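Side-chain contact in uncharacterized protein Q64V53_BACFR (PDB 2RA8), which is of unknown function but joins a WGR domain to a leucine-rich-repeat domain: residues Glu211-Ser216 with Arg243-Lys248. Numbering follows the deposited sequence.
Sequences EDILGS and RPLFSK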
ATOM      1  N   GLU A 211      31.010   0.673  -6.036  1.00 28.74           N
ATOM      2  CA  GLU A 211      32.431   0.927  -5.817  1.00 31.91           C
ATOM      3  C   GLU A 211      32.679   1.611  -4.496  1.00 24.46           C
ATOM      4  O   GLU A 211      33.716   1.396  -3.861  1.00 23.55           O
ATOM      5  CB  GLU A 211      33.008   1.750  -6.972  1.00 30.01           C
ATOM      6  CG  GLU A 211      32.991   0.988  -8.295  1.00 36.34           C
ATOM      7  CD  GLU A 211      33.692   1.724  -9.417  1.00 44.95           C
ATOM      8  OE1 GLU A 211      34.937   1.833  -9.369  1.00 65.40           O
ATOM      9  OE2 GLU A 211      32.996   2.194 -10.344  1.00 42.02           O
ATOM     10  N   ASP A 212      31.738   2.447  -4.070  1.00 20.29           N
ATOM     11  CA  ASP A 212      31.871   3.099  -2.775  1.00 21.22           C
ATOM     12  C   ASP A 212      31.841   2.030  -1.708  1.00 28.55           C
ATOM     13  O   ASP A 212      32.644   2.045  -0.774  1.00 22.26           O
ATOM     14  CB  ASP A 212      30.739   4.101  -2.532  1.00 21.93           C
ATOM     15  CG  ASP A 212      30.917   5.385  -3.319  1.00 30.04           C
ATOM     16  OD1 ASP A 212      32.071   5.701  -3.688  1.00 24.76           O
ATOM     17  OD2 ASP A 212      29.909   6.089  -3.559  1.00 19.44           O
ATOM     18  N   ILE A 213      30.931   1.076  -1.849  1.00 27.35           N
ATOM     19  CA  ILE A 213      30.831  -0.007  -0.878  1.00 20.10           C
ATOM     20  C   ILE A 213      32.096  -0.841  -0.872  1.00 25.01           C
ATOM     21  O   ILE A 213      32.684  -1.080   0.183  1.00 23.83           O
ATOM     22  CB  ILE A 213      29.615  -0.898  -1.184  1.00 24.43           C
ATOM     23  CG1 ILE A 213      28.349  -0.038  -1.162  1.00 14.72           C
ATOM     24  CG2 ILE A 213      29.518  -2.019  -0.170  1.00 24.17           C
ATOM     25  CD1 ILE A 213      27.121  -0.731  -1.700  1.00 17.96           C
ATOM     26  N   LEU A 214      32.541  -1.263  -2.054  1.00 23.41           N
ATOM     27  CA  LEU A 214      33.751  -2.075  -2.171  1.00 28.96           C
ATOM     28  C   LEU A 214      34.947  -1.334  -1.624  1.00 28.15           C
ATOM     29  O   LEU A 214      35.869  -1.937  -1.066  1.00 29.87           O
ATOM     30  CB  LEU A 214      34.024  -2.430  -3.639  1.00 20.56           C
ATOM     31  CG  LEU A 214      32.906  -3.025  -4.494  1.00 32.20           C
ATOM     32  CD1 LEU A 214      33.495  -3.530  -5.811  1.00 30.98           C
ATOM     33  CD2 LEU A 214      32.237  -4.156  -3.759  1.00 24.44           C
ATOM     34  N   GLY A 215      34.935  -0.015  -1.788  1.00 18.34           N
ATOM     35  CA  GLY A 215      36.035   0.801  -1.301  1.00 23.07           C
ATOM     36  C   GLY A 215      35.955   1.131   0.178  1.00 21.23           C
ATOM     37  O   GLY A 215      36.891   1.705   0.740  1.00 31.44           O
ATOM     38  N   SER A 216      34.845   0.777   0.813  1.00 31.53           N
ATOM     39  CA  SER A 216      34.662   1.057   2.232  1.00 27.06           C
ATOM     40  C   SER A 216      34.906  -0.169   3.050  1.00 27.21           C
ATOM     41  O   SER A 216      34.832  -1.289   2.550  1.00 32.59           O
ATOM     42  CB  SER A 216      33.238   1.535   2.506  1.00 26.40           C
ATOM     43  OG  SER A 216      32.917   2.672   1.728  1.00 24.95           O
ATOM     44  N   ARG A 243      29.590  -9.405  -7.620  1.00 20.66           N
ATOM     45  CA  ARG A 243      30.306 -10.593  -7.193  1.00 14.47           C
ATOM     46  C   ARG A 243      31.304 -10.428  -6.063  1.00 21.48           C
ATOM     47  O   ARG A 243      31.296 -11.212  -5.119  1.00 30.88           O
ATOM     48  CB  ARG A 243      30.975 -11.268  -8.410  1.00 25.06           C
ATOM     49  CG  ARG A 243      29.975 -11.888  -9.403  1.00 33.37           C
ATOM     50  CD  ARG A 243      30.673 -12.684 -10.520  1.00 22.59           C
ATOM     51  NE  ARG A 243      30.098 -14.023 -10.669  1.00 38.42           N
ATOM     52  CZ  ARG A 243      29.065 -14.326 -11.450  1.00 38.92           C
ATOM     53  NH1 ARG A 243      28.478 -13.385 -12.177  1.00 44.16           N
ATOM     54  NH2 ARG A 243      28.610 -15.570 -11.499  1.00 48.69           N
ATOM     55  N   PRO A 244      32.183  -9.417  -6.125  1.00 24.56           N
ATOM     56  CA  PRO A 244      33.150  -9.262  -5.027  1.00 29.74           C
ATOM     57  C   PRO A 244      32.541  -9.052  -3.649  1.00 29.62           C
ATOM     58  O   PRO A 244      33.220  -9.237  -2.634  1.00 28.32           O
ATOM     59  CB  PRO A 244      33.992  -8.072  -5.475  1.00 31.62           C
ATOM     60  CG  PRO A 244      33.981  -8.205  -6.972  1.00 35.72           C
ATOM     61  CD  PRO A 244      32.525  -8.531  -7.251  1.00 28.74           C
ATOM     62  N   LEU A 245      31.263  -8.669  -3.606  1.00 26.27           N
ATOM     63  CA  LEU A 245      30.552  -8.450  -2.340  1.00 22.55           C
ATOM     64  C   LEU A 245      30.325  -9.743  -1.598  1.00 27.47           C
ATOM     65  O   LEU A 245      30.211  -9.759  -0.373  1.00 24.89           O
ATOM     66  CB  LEU A 245      29.186  -7.798  -2.592  1.00 15.70           C
ATOM     67  CG  LEU A 245      29.168  -6.370  -3.125  1.00 18.75           C
ATOM     68  CD1 LEU A 245      27.790  -6.051  -3.694  1.00 14.63           C
ATOM     69  CD2 LEU A 245      29.517  -5.408  -2.005  1.00 26.65           C
ATOM     70  N   PHE A 246      30.246 -10.836  -2.348  1.00 27.67           N
ATOM     71  CA  PHE A 246      30.017 -12.152  -1.771  1.00 24.40           C
ATOM     72  C   PHE A 246      31.318 -12.721  -1.219  1.00 27.08           C
ATOM     73  O   PHE A 246      31.807 -13.749  -1.686  1.00 34.64           O
ATOM     74  CB  PHE A 246      29.444 -13.091  -2.847  1.00 16.47           C
ATOM     75  CG  PHE A 246      28.046 -12.724  -3.306  1.00 15.55           C
ATOM     76  CD1 PHE A 246      26.958 -13.525  -2.959  1.00 27.83           C
ATOM     77  CD2 PHE A 246      27.827 -11.607  -4.103  1.00 25.45           C
ATOM     78  CE1 PHE A 246      25.665 -13.215  -3.406  1.00 17.11           C
ATOM     79  CE2 PHE A 246      26.540 -11.293  -4.553  1.00 17.82           C
ATOM     80  CZ  PHE A 246      25.466 -12.100  -4.205  1.00 18.20           C
ATOM     81  N   SER A 247      31.874 -12.060  -0.210  1.00 28.04           N
ATOM     82  CA  SER A 247      33.134 -12.494   0.384  1.00 28.94           C
ATOM     83  C   SER A 247      33.136 -12.434   1.888  1.00 28.31           C
ATOM     84  O   SER A 247      32.917 -11.374   2.477  1.00 21.70           O
ATOM     85  CB  SER A 247      34.275 -11.625  -0.156  1.00 30.25           C
ATOM     86  OG  SER A 247      35.433 -11.742   0.653  1.00 31.99           O
ATOM     87  N   LYS A 248      33.394 -13.568   2.531  1.00 30.66           N
ATOM     88  CA  LYS A 248      33.423 -13.596   3.985  1.00 29.87           C
ATOM     89  C   LYS A 248      34.527 -12.703   4.514  1.00 34.38           C
ATOM     90  O   LYS A 248      34.396 -12.102   5.581  1.00 27.95           O
ATOM     91  CB  LYS A 248      33.608 -15.031   4.504  1.00 33.12           C
ATOM     92  CG  LYS A 248      34.943 -15.681   4.174  1.00 28.76           C
ATOM     93  CD  LYS A 248      35.034 -17.051   4.844  1.00 40.09           C
ATOM     94  CE  LYS A 248      36.431 -17.646   4.734  1.00 52.49           C
ATOM     95  NZ  LYS A 248      36.883 -17.769   3.323  1.00 72.65           N
TER
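Leu245 CD2 reaches across to two neighbouring side chains of helix 207-215 and makes the closest approach to both. No hydrogen bond passes directly from 211-216 to 243-248. The tighter meeting is with Leu214, whose CD2 stands 3.5 Å from Leu245 CD2, somewhat inside the usual separation of two methyl carbons, and also meets Leu245 CG at 3.8 Å. Ile213 makes the second meeting, with CG2 3.9 Å from Leu245 CD2. In each pair the side chains cross at about a right angle; Leu214 CD2 is set against the CG-CD2 end of Leu245, while Ile213 offers CG2 alone. The CB of Ile213 points toward 243-248, and with CG1 beside the backbone N (chi1 -58°) it is CG2, anti to that N, that meets Leu245.

The polar groups find partners within their own segment or in other parts of the chain. Within 211-216, Ser216 OG donates to Asp212 O over 2.6 Å, approaching from above the carbonyl plane rather than along a lone pair, and Gly215 N bonds to Glu211 O (2.8 Å). In 243-248, Phe246 N binds Arg243 O at 3.0 Å across the 3-10 turn, and Phe246 then centres an inverse gamma turn.

Both segments lie against the parallel sheet of the leucine-rich-repeat domain: Ile213 rests on Leu226, and Leu245 on Leu224 and Leu226, all of strand 223-227. On its other flank, 243-248 is tied to helix 265-274 by the salt bridge of Arg243 with Glu270 and by the edge-to-face rings of Phe246 and Phe272. Arg250 links the two backbones beside the contact, bonding Pro244 O through NE and, weakly, Leu214 O through NH1. The direct contact between these successive outer segments is thus apolar, and the shape of branched side chains over a shared strand probably helps to set its position.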